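MsStt7d protein (Micromonas, PDB 4IX3) probably acts as an ATP-dependent protein kinase, the part described being the catalytic domain of this homolog of the state transition kinase Stt7. Local coordinates at residues B[23-37]-B[48-62]. Numbering follows the deposited sequence.
Sequences VLPGPLGSGNFGTVF and VLKNAKADVMAAEEL
The ring of F33 lies between a leucine and a water. CB of L62 sits over the centre of one face, 3.5 Å from the ring centroid, in a CH-pi contact only 5° off the ring normal. Water 2 lies over the opposite face and accepts a bond from K50 NZ. K50 is fully extended, with CG anti to its backbone N (chi1 -174°). Its chain runs past V36 CG2 and G34 CA, and NZ ends 3.6 Å from F33 CZ, approaching the ring obliquely. NZ also forms a salt bridge with E66, the lysine–glutamate pair of active kinase conformations. F33 CB packs on A59 CB, 3.9 Å away. F33 CG lies between the backbone N and the carbonyl carbon, which turns the ring under L62 CB. Replacing F33 by an alanine is likely to leave L62 CB without its ring face and open a gap beside the K50 amine.

K53 N gives F33 O a nearly straight bond of 2.8 Å (176°), tilted from the carbonyl plane. T35 and N51 form a hydrogen-bonded antiparallel pair, as do F37 and L49. A side chain at G34 would clash with K50 CE and N51 O. On the T35 and N51 face, water 3 joins T35 OG1, N51 OD1 and A52 O. N51 OD1 also meets the F37 ring at its edge, in plane, 4.0 Å from CE2.

Residues 23-37 include the glycine-rich loop; K50 lies on strand 45-52. S30, G31 and K50 bind ADP in a structure of this protein, though none is bound here. S30 OG bonds to S30 of the second subunit. Strands 34-41 and 45-52 form a hairpin of the N-lobe sheet. Strand 106-112 pairs with 45-52, and helix 59-76 brings L62 and E66 to the F33 end.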
ATOM      1  N   VAL B  23      -3.701 -14.962  16.161  1.00 17.60           N
ATOM      2  CA  VAL B  23      -3.661 -14.405  14.810  1.00 18.57           C
ATOM      3  C   VAL B  23      -3.333 -15.530  13.841  1.00 20.04           C
ATOM      4  O   VAL B  23      -2.461 -16.374  14.102  1.00 23.95           O
ATOM      5  CB  VAL B  23      -2.777 -13.131  14.707  1.00 20.90           C
ATOM      6  CG1 VAL B  23      -1.369 -13.345  15.230  1.00 25.35           C
ATOM      7  CG2 VAL B  23      -2.758 -12.614  13.269  1.00 22.60           C
ATOM      8  N   LEU B  24      -4.069 -15.584  12.735  1.00 20.84           N
ATOM      9  CA  LEU B  24      -3.795 -16.594  11.715  1.00 23.22           C
ATOM     10  C   LEU B  24      -2.895 -15.992  10.629  1.00 23.60           C
ATOM     11  O   LEU B  24      -3.180 -14.913  10.112  1.00 25.65           O
ATOM     12  CB  LEU B  24      -5.111 -17.082  11.091  1.00 24.28           C
ATOM     13  CG  LEU B  24      -5.950 -18.075  11.882  1.00 29.76           C
ATOM     14  CD1 LEU B  24      -6.331 -17.581  13.261  1.00 38.91           C
ATOM     15  CD2 LEU B  24      -7.194 -18.453  11.096  1.00 38.52           C
ATOM     16  N   PRO B  25      -1.767 -16.648  10.322  1.00 31.88           N
ATOM     17  CA  PRO B  25      -0.948 -16.153   9.210  1.00 33.99           C
ATOM     18  C   PRO B  25      -1.711 -16.058   7.880  1.00 35.63           C
ATOM     19  O   PRO B  25      -2.684 -16.796   7.659  1.00 36.88           O
ATOM     20  CB  PRO B  25       0.161 -17.198   9.094  1.00 39.24           C
ATOM     21  CG  PRO B  25       0.209 -17.917  10.399  1.00 38.07           C
ATOM     22  CD  PRO B  25      -1.090 -17.686  11.124  1.00 29.07           C
ATOM     23  N   GLY B  26      -1.321 -15.096   7.046  1.00 42.63           N
ATOM     24  CA  GLY B  26      -1.940 -14.903   5.733  1.00 38.91           C
ATOM     25  C   GLY B  26      -2.748 -13.624   5.657  1.00 38.29           C
ATOM     26  O   GLY B  26      -3.913 -13.613   6.028  1.00 40.50           O
ATOM     27  N   PRO B  27      -2.150 -12.527   5.167  1.00 37.13           N
ATOM     28  CA  PRO B  27      -2.940 -11.303   5.058  1.00 36.07           C
ATOM     29  C   PRO B  27      -4.244 -11.457   4.266  1.00 36.33           C
ATOM     30  O   PRO B  27      -4.277 -12.121   3.233  1.00 45.86           O
ATOM     31  CB  PRO B  27      -1.978 -10.332   4.384  1.00 37.52           C
ATOM     32  CG  PRO B  27      -0.634 -10.796   4.854  1.00 36.50           C
ATOM     33  CD  PRO B  27      -0.728 -12.296   4.847  1.00 39.09           C
ATOM     34  N   LEU B  28      -5.320 -10.889   4.793  1.00 36.10           N
ATOM     35  CA  LEU B  28      -6.634 -10.886   4.156  1.00 38.17           C
ATOM     36  C   LEU B  28      -6.515  -9.700   3.199  1.00 56.41           C
ATOM     37  O   LEU B  28      -7.446  -9.265   2.507  1.00 40.63           O
ATOM     38  CB  LEU B  28      -7.674 -10.688   5.263  1.00 33.40           C
ATOM     39  CG  LEU B  28      -9.165 -10.794   4.981  1.00 33.11           C
ATOM     40  CD1 LEU B  28      -9.540 -12.165   4.427  1.00 37.64           C
ATOM     41  CD2 LEU B  28      -9.864 -10.544   6.305  1.00 37.88           C
ATOM     42  N   GLY B  29      -5.273  -9.250   3.094  1.00 52.81           N
ATOM     43  CA  GLY B  29      -4.914  -8.178   2.182  1.00 53.92           C
ATOM     44  C   GLY B  29      -4.020  -7.206   2.924  1.00 44.44           C
ATOM     45  O   GLY B  29      -4.162  -6.990   4.130  1.00 33.37           O
ATOM     46  N   SER B  30      -2.995  -6.741   2.232  1.00 34.46           N
ATOM     47  CA  SER B  30      -2.396  -5.441   2.509  1.00 44.19           C
ATOM     48  C   SER B  30      -3.152  -4.352   1.731  1.00 50.81           C
ATOM     49  O   SER B  30      -3.528  -4.558   0.577  1.00 48.68           O
ATOM     50  CB  SER B  30      -0.937  -5.470   2.071  1.00 49.10           C
ATOM     51  OG  SER B  30      -0.762  -6.498   1.116  1.00 47.99           O
ATOM     52  N   GLY B  31      -3.422  -3.219   2.376  1.00 35.07           N
ATOM     53  CA  GLY B  31      -4.092  -2.116   1.711  1.00 32.02           C
ATOM     54  C   GLY B  31      -2.967  -1.146   1.488  1.00 27.28           C
ATOM     55  O   GLY B  31      -1.842  -1.564   1.234  1.00 36.49           O
ATOM     56  N   ASN B  32      -3.221   0.143   1.659  1.00 22.83           N
ATOM     57  CA  ASN B  32      -2.164   1.101   1.405  1.00 22.02           C
ATOM     58  C   ASN B  32      -1.214   1.235   2.594  1.00 18.90           C
ATOM     59  O   ASN B  32      -0.031   1.505   2.373  1.00 23.14           O
ATOM     60  CB  ASN B  32      -2.727   2.470   0.990  1.00 23.71           C
ATOM     61  CG  ASN B  32      -3.481   2.415  -0.345  1.00 19.42           C
ATOM     62  OD1 ASN B  32      -3.149   1.616  -1.229  1.00 23.99           O
ATOM     63  ND2 ASN B  32      -4.512   3.239  -0.488  1.00 27.07           N
ATOM     64  N   PHE B  33      -1.722   1.198   3.820  1.00 15.03           N
ATOM     65  CA  PHE B  33      -0.879   1.516   4.969  1.00 13.82           C
ATOM     66  C   PHE B  33      -0.898   0.453   6.059  1.00 13.53           C
ATOM     67  O   PHE B  33      -0.152   0.614   7.018  1.00 15.52           O
ATOM     68  CB  PHE B  33      -1.196   2.889   5.549  1.00 14.58           C
ATOM     69  CG  PHE B  33      -2.590   2.960   6.131  1.00 13.76           C
ATOM     70  CD1 PHE B  33      -2.860   2.487   7.410  1.00 14.44           C
ATOM     71  CD2 PHE B  33      -3.647   3.492   5.387  1.00 16.63           C
ATOM     72  CE1 PHE B  33      -4.138   2.597   7.952  1.00 14.53           C
ATOM     73  CE2 PHE B  33      -4.913   3.562   5.890  1.00 17.35           C
ATOM     74  CZ  PHE B  33      -5.159   3.123   7.188  1.00 14.83           C
ATOM     75  N   GLY B  34      -1.739  -0.570   5.909  1.00 12.72           N
ATOM     76  CA  GLY B  34      -1.875  -1.620   6.925  1.00 11.42           C
ATOM     77  C   GLY B  34      -2.068  -3.024   6.392  1.00 12.30           C
ATOM     78  O   GLY B  34      -2.206  -3.239   5.171  1.00 16.09           O
ATOM     79  N   THR B  35      -2.078  -3.987   7.295  1.00 11.33           N
ATOM     80  CA  THR B  35      -2.244  -5.380   6.937  1.00 12.57           C
ATOM     81  C   THR B  35      -3.339  -5.966   7.796  1.00 12.15           C
ATOM     82  O   THR B  35      -3.350  -5.756   9.020  1.00 11.97           O
ATOM     83  CB  THR B  35      -0.942  -6.184   7.145  1.00 15.13           C
ATOM     84  OG1 THR B  35       0.133  -5.473   6.491  1.00 16.61           O
ATOM     85  CG2 THR B  35      -1.042  -7.569   6.543  1.00 21.35           C
ATOM     86  N   VAL B  36      -4.284  -6.658   7.173  1.00 14.18           N
ATOM     87  CA  VAL B  36      -5.424  -7.285   7.868  1.00 12.08           C
ATOM     88  C   VAL B  36      -5.167  -8.787   7.932  1.00 13.65           C
ATOM     89  O   VAL B  36      -4.762  -9.390   6.938  1.00 16.28           O
ATOM     90  CB  VAL B  36      -6.774  -6.948   7.178  1.00 15.21           C
ATOM     91  CG1 VAL B  36      -7.893  -7.659   7.924  1.00 18.17           C
ATOM     92  CG2 VAL B  36      -6.992  -5.441   7.167  1.00 17.80           C
ATOM     93  N   PHE B  37      -5.400  -9.379   9.096  1.00 13.64           N
ATOM     94  CA  PHE B  37      -5.306 -10.807   9.292  1.00 12.37           C
ATOM     95  C   PHE B  37      -6.629 -11.341   9.871  1.00 12.68           C
ATOM     96  O   PHE B  37      -7.351 -10.615  10.533  1.00 14.56           O
ATOM     97  CB  PHE B  37      -4.235 -11.100  10.349  1.00 14.99           C
ATOM     98  CG  PHE B  37      -2.853 -10.658   9.974  1.00 16.19           C
ATOM     99  CD1 PHE B  37      -1.955 -11.565   9.467  1.00 24.09           C
ATOM    100  CD2 PHE B  37      -2.452  -9.355  10.192  1.00 16.98           C
ATOM    101  CE1 PHE B  37      -0.687 -11.143   9.104  1.00 25.42           C
ATOM    102  CE2 PHE B  37      -1.152  -8.929   9.897  1.00 18.96           C
ATOM    103  CZ  PHE B  37      -0.276  -9.843   9.364  1.00 23.74           C
ATOM    104  N   VAL B  48     -11.281 -10.046  12.812  1.00 10.62           N
ATOM    105  CA  VAL B  48     -10.318  -9.545  11.826  0.50 12.28           C
ATOM    106  C   VAL B  48      -9.469  -8.522  12.578  1.00 10.42           C
ATOM    107  O   VAL B  48      -9.961  -7.801  13.429  1.00 10.44           O
ATOM    108  CB  VAL B  48     -11.079  -8.944  10.634  0.50 14.60           C
ATOM    109  CG1 VAL B  48     -10.175  -8.101   9.772  0.50 13.76           C
ATOM    110  CG2 VAL B  48     -11.674 -10.060   9.798  0.50 16.04           C
ATOM    111  N   LEU B  49      -8.179  -8.488  12.262  1.00 10.55           N
ATOM    112  CA  LEU B  49      -7.168  -7.748  13.018  1.00 10.59           C
ATOM    113  C   LEU B  49      -6.346  -6.938  12.018  1.00  9.66           C
ATOM    114  O   LEU B  49      -5.974  -7.466  10.977  1.00 13.62           O
ATOM    115  CB  LEU B  49      -6.206  -8.745  13.694  1.00 11.72           C
ATOM    116  CG  LEU B  49      -6.846  -9.530  14.853  1.00 12.25           C
ATOM    117  CD1 LEU B  49      -6.120 -10.850  15.040  1.00 14.48           C
ATOM    118  CD2 LEU B  49      -6.873  -8.633  16.077  1.00 15.25           C
ATOM    119  N   LYS B  50      -6.063  -5.695  12.340  1.00  9.26           N
ATOM    120  CA  LYS B  50      -5.246  -4.865  11.430  1.00  9.44           C
ATOM    121  C   LYS B  50      -4.128  -4.204  12.195  1.00  8.92           C
ATOM    122  O   LYS B  50      -4.372  -3.635  13.272  1.00 10.13           O
ATOM    123  CB  LYS B  50      -6.098  -3.739  10.794  1.00 10.19           C
ATOM    124  CG  LYS B  50      -5.327  -2.931   9.733  1.00 10.91           C
ATOM    125  CD  LYS B  50      -6.251  -1.957   8.988  1.00 10.25           C
ATOM    126  CE  LYS B  50      -5.468  -1.220   7.939  1.00 11.58           C
ATOM    127  NZ  LYS B  50      -6.368  -0.241   7.204  1.00 12.86           N
ATOM    128  N   ASN B  51      -2.930  -4.188  11.587  1.00  9.50           N
ATOM    129  CA  ASN B  51      -1.856  -3.351  12.121  1.00  9.46           C
ATOM    130  C   ASN B  51      -1.295  -2.466  10.993  1.00  8.94           C
ATOM    131  O   ASN B  51      -1.759  -2.558   9.842  1.00 10.95           O
ATOM    132  CB  ASN B  51      -0.754  -4.174  12.807  1.00 10.62           C
ATOM    133  CG  ASN B  51       0.107  -4.959  11.822  1.00 12.69           C
ATOM    134  OD1 ASN B  51      -0.252  -5.128  10.637  1.00 14.41           O
ATOM    135  ND2 ASN B  51       1.252  -5.462  12.317  1.00 13.74           N
ATOM    136  N   ALA B  52      -0.382  -1.562  11.327  1.00  9.67           N
ATOM    137  CA  ALA B  52       0.241  -0.679  10.333  1.00  9.53           C
ATOM    138  C   ALA B  52       1.335  -1.448   9.590  1.00 10.15           C
ATOM    139  O   ALA B  52       1.997  -2.334  10.153  1.00 13.16           O
ATOM    140  CB  ALA B  52       0.817   0.555  11.025  1.00 12.18           C
ATOM    141  N   LYS B  53       1.571  -1.089   8.329  1.00 10.98           N
ATOM    142  CA  LYS B  53       2.778  -1.543   7.599  1.00 11.60           C
ATOM    143  C   LYS B  53       3.980  -0.781   8.133  1.00  9.93           C
ATOM    144  O   LYS B  53       3.944   0.456   8.193  1.00 11.71           O
ATOM    145  CB  LYS B  53       2.596  -1.276   6.091  1.00 12.16           C
ATOM    146  CG  LYS B  53       1.602  -2.285   5.494  1.00 14.04           C
ATOM    147  CD  LYS B  53       1.372  -2.011   4.005  1.00 16.53           C
ATOM    148  CE  LYS B  53       2.513  -2.489   3.142  1.00 27.05           C
ATOM    149  NZ  LYS B  53       1.990  -2.377   1.753  1.00 29.16           N
ATOM    150  N   ALA B  54       5.032  -1.515   8.492  1.00 10.16           N
ATOM    151  CA  ALA B  54       6.217  -0.847   9.057  1.00  9.97           C
ATOM    152  C   ALA B  54       6.957   0.008   8.033  1.00  9.92           C
ATOM    153  O   ALA B  54       7.772   0.874   8.362  1.00 10.66           O
ATOM    154  CB  ALA B  54       7.170  -1.904   9.567  1.00 11.15           C
ATOM    155  N   ASP B  55       6.708  -0.266   6.750  1.00  9.38           N
ATOM    156  CA  ASP B  55       7.436   0.346   5.633  1.00 10.31           C
ATOM    157  C   ASP B  55       6.770   1.543   4.983  1.00 10.70           C
ATOM    158  O   ASP B  55       7.293   2.056   3.981  1.00 13.66           O
ATOM    159  CB  ASP B  55       7.784  -0.685   4.567  1.00 11.03           C
ATOM    160  CG  ASP B  55       6.557  -1.373   3.995  1.00 11.96           C
ATOM    161  OD1 ASP B  55       5.593  -1.690   4.716  1.00 15.28           O
ATOM    162  OD2 ASP B  55       6.540  -1.687   2.783  1.00 19.26           O
ATOM    163  N   VAL B  56       5.656   2.024   5.540  1.00 10.57           N
ATOM    164  CA  VAL B  56       4.890   3.093   4.927  1.00 11.36           C
ATOM    165  C   VAL B  56       4.916   4.324   5.828  1.00 10.77           C
ATOM    166  O   VAL B  56       4.587   4.287   7.029  1.00 12.11           O
ATOM    167  CB  VAL B  56       3.442   2.618   4.669  1.00 12.06           C
ATOM    168  CG1 VAL B  56       2.576   3.807   4.217  1.00 13.44           C
ATOM    169  CG2 VAL B  56       3.443   1.454   3.655  1.00 13.19           C
ATOM    170  N   MET B  57       5.288   5.469   5.265  1.00 12.33           N
ATOM    171  CA  MET B  57       5.390   6.703   6.017  1.00 13.80           C
ATOM    172  C   MET B  57       4.104   7.063   6.759  1.00 15.37           C
ATOM    173  O   MET B  57       3.015   7.019   6.181  1.00 18.75           O
ATOM    174  CB  MET B  57       5.770   7.819   5.037  1.00 21.58           C
ATOM    175  CG  MET B  57       5.899   9.179   5.682  1.00 24.22           C
ATOM    176  SD  MET B  57       7.088   9.135   7.028  1.00 28.77           S
ATOM    177  CE  MET B  57       8.434   8.421   6.115  1.00 20.47           C
ATOM    178  N   ALA B  58       4.189   7.346   8.049  1.00 16.54           N
ATOM    179  CA  ALA B  58       2.890   7.791   8.688  1.00 24.15           C
ATOM    180  C   ALA B  58       1.746   6.748   8.745  1.00 21.74           C
ATOM    181  O   ALA B  58       0.593   7.104   9.014  1.00 26.66           O
ATOM    182  CB  ALA B  58       2.324   9.053   8.024  1.00 28.03           C
ATOM    183  N   ALA B  59       2.012   5.515   8.329  1.00 24.69           N
ATOM    184  CA  ALA B  59       1.067   4.428   8.569  1.00 17.51           C
ATOM    185  C   ALA B  59       0.561   4.410  10.011  1.00 14.59           C
ATOM    186  O   ALA B  59      -0.636   4.175  10.217  1.00 13.01           O
ATOM    187  CB  ALA B  59       1.685   3.088   8.236  1.00 15.94           C
ATOM    188  N   GLU B  60       1.381   4.696  11.023  1.00 18.59           N
ATOM    189  CA  GLU B  60       0.806   4.714  12.365  1.00 20.99           C
ATOM    190  C   GLU B  60      -0.215   5.824  12.507  1.00 16.44           C
ATOM    191  O   GLU B  60      -1.244   5.616  13.103  1.00 16.02           O
ATOM    192  CB  GLU B  60       1.795   4.661  13.550  1.00 29.59           C
ATOM    193  CG  GLU B  60       2.265   5.948  14.146  1.00 28.15           C
ATOM    194  CD  GLU B  60       3.473   5.707  15.043  1.00 31.77           C
ATOM    195  OE1 GLU B  60       3.233   5.293  16.202  1.00 30.70           O
ATOM    196  OE2 GLU B  60       4.636   5.808  14.574  1.00 34.55           O
ATOM    197  N   GLU B  61       0.035   6.980  11.917  1.00 17.85           N
ATOM    198  CA  GLU B  61      -0.932   8.076  12.053  1.00 16.92           C
ATOM    199  C   GLU B  61      -2.208   7.734  11.284  1.00 14.80           C
ATOM    200  O   GLU B  61      -3.329   8.022  11.731  1.00 14.60           O
ATOM    201  CB  GLU B  61      -0.310   9.394  11.608  1.00 20.48           C
ATOM    202  CG  GLU B  61       0.789   9.895  12.562  1.00 29.77           C
ATOM    203  CD  GLU B  61       2.140   9.138  12.537  1.00 43.80           C
ATOM    204  OE1 GLU B  61       2.521   8.435  11.560  1.00 51.31           O
ATOM    205  OE2 GLU B  61       2.912   9.292  13.516  1.00 53.43           O
ATOM    206  N   LEU B  62      -2.078   7.089  10.137  1.00 12.93           N
ATOM    207  CA  LEU B  62      -3.274   6.685   9.362  1.00 13.44           C
ATOM    208  C   LEU B  62      -4.070   5.607  10.123  1.00 12.19           C
ATOM    209  O   LEU B  62      -5.306   5.649  10.137  1.00 13.26           O
ATOM    210  CB  LEU B  62      -2.841   6.169   7.968  1.00 15.95           C
ATOM    211  CG  LEU B  62      -2.313   7.271   7.049  1.00 20.63           C
ATOM    212  CD1 LEU B  62      -1.682   6.583   5.854  1.00 28.43           C
ATOM    213  CD2 LEU B  62      -3.434   8.202   6.614  1.00 27.73           C
TER
HETATM  214  O   HOH W   1       1.678  -0.151   0.866  1.00 29.83           O
HETATM  215  O   HOH W   2      -4.644  -0.082   4.551  1.00  8.89           O
HETATM  216  O   HOH W   3       1.678  -5.088   8.710  1.00 18.32           O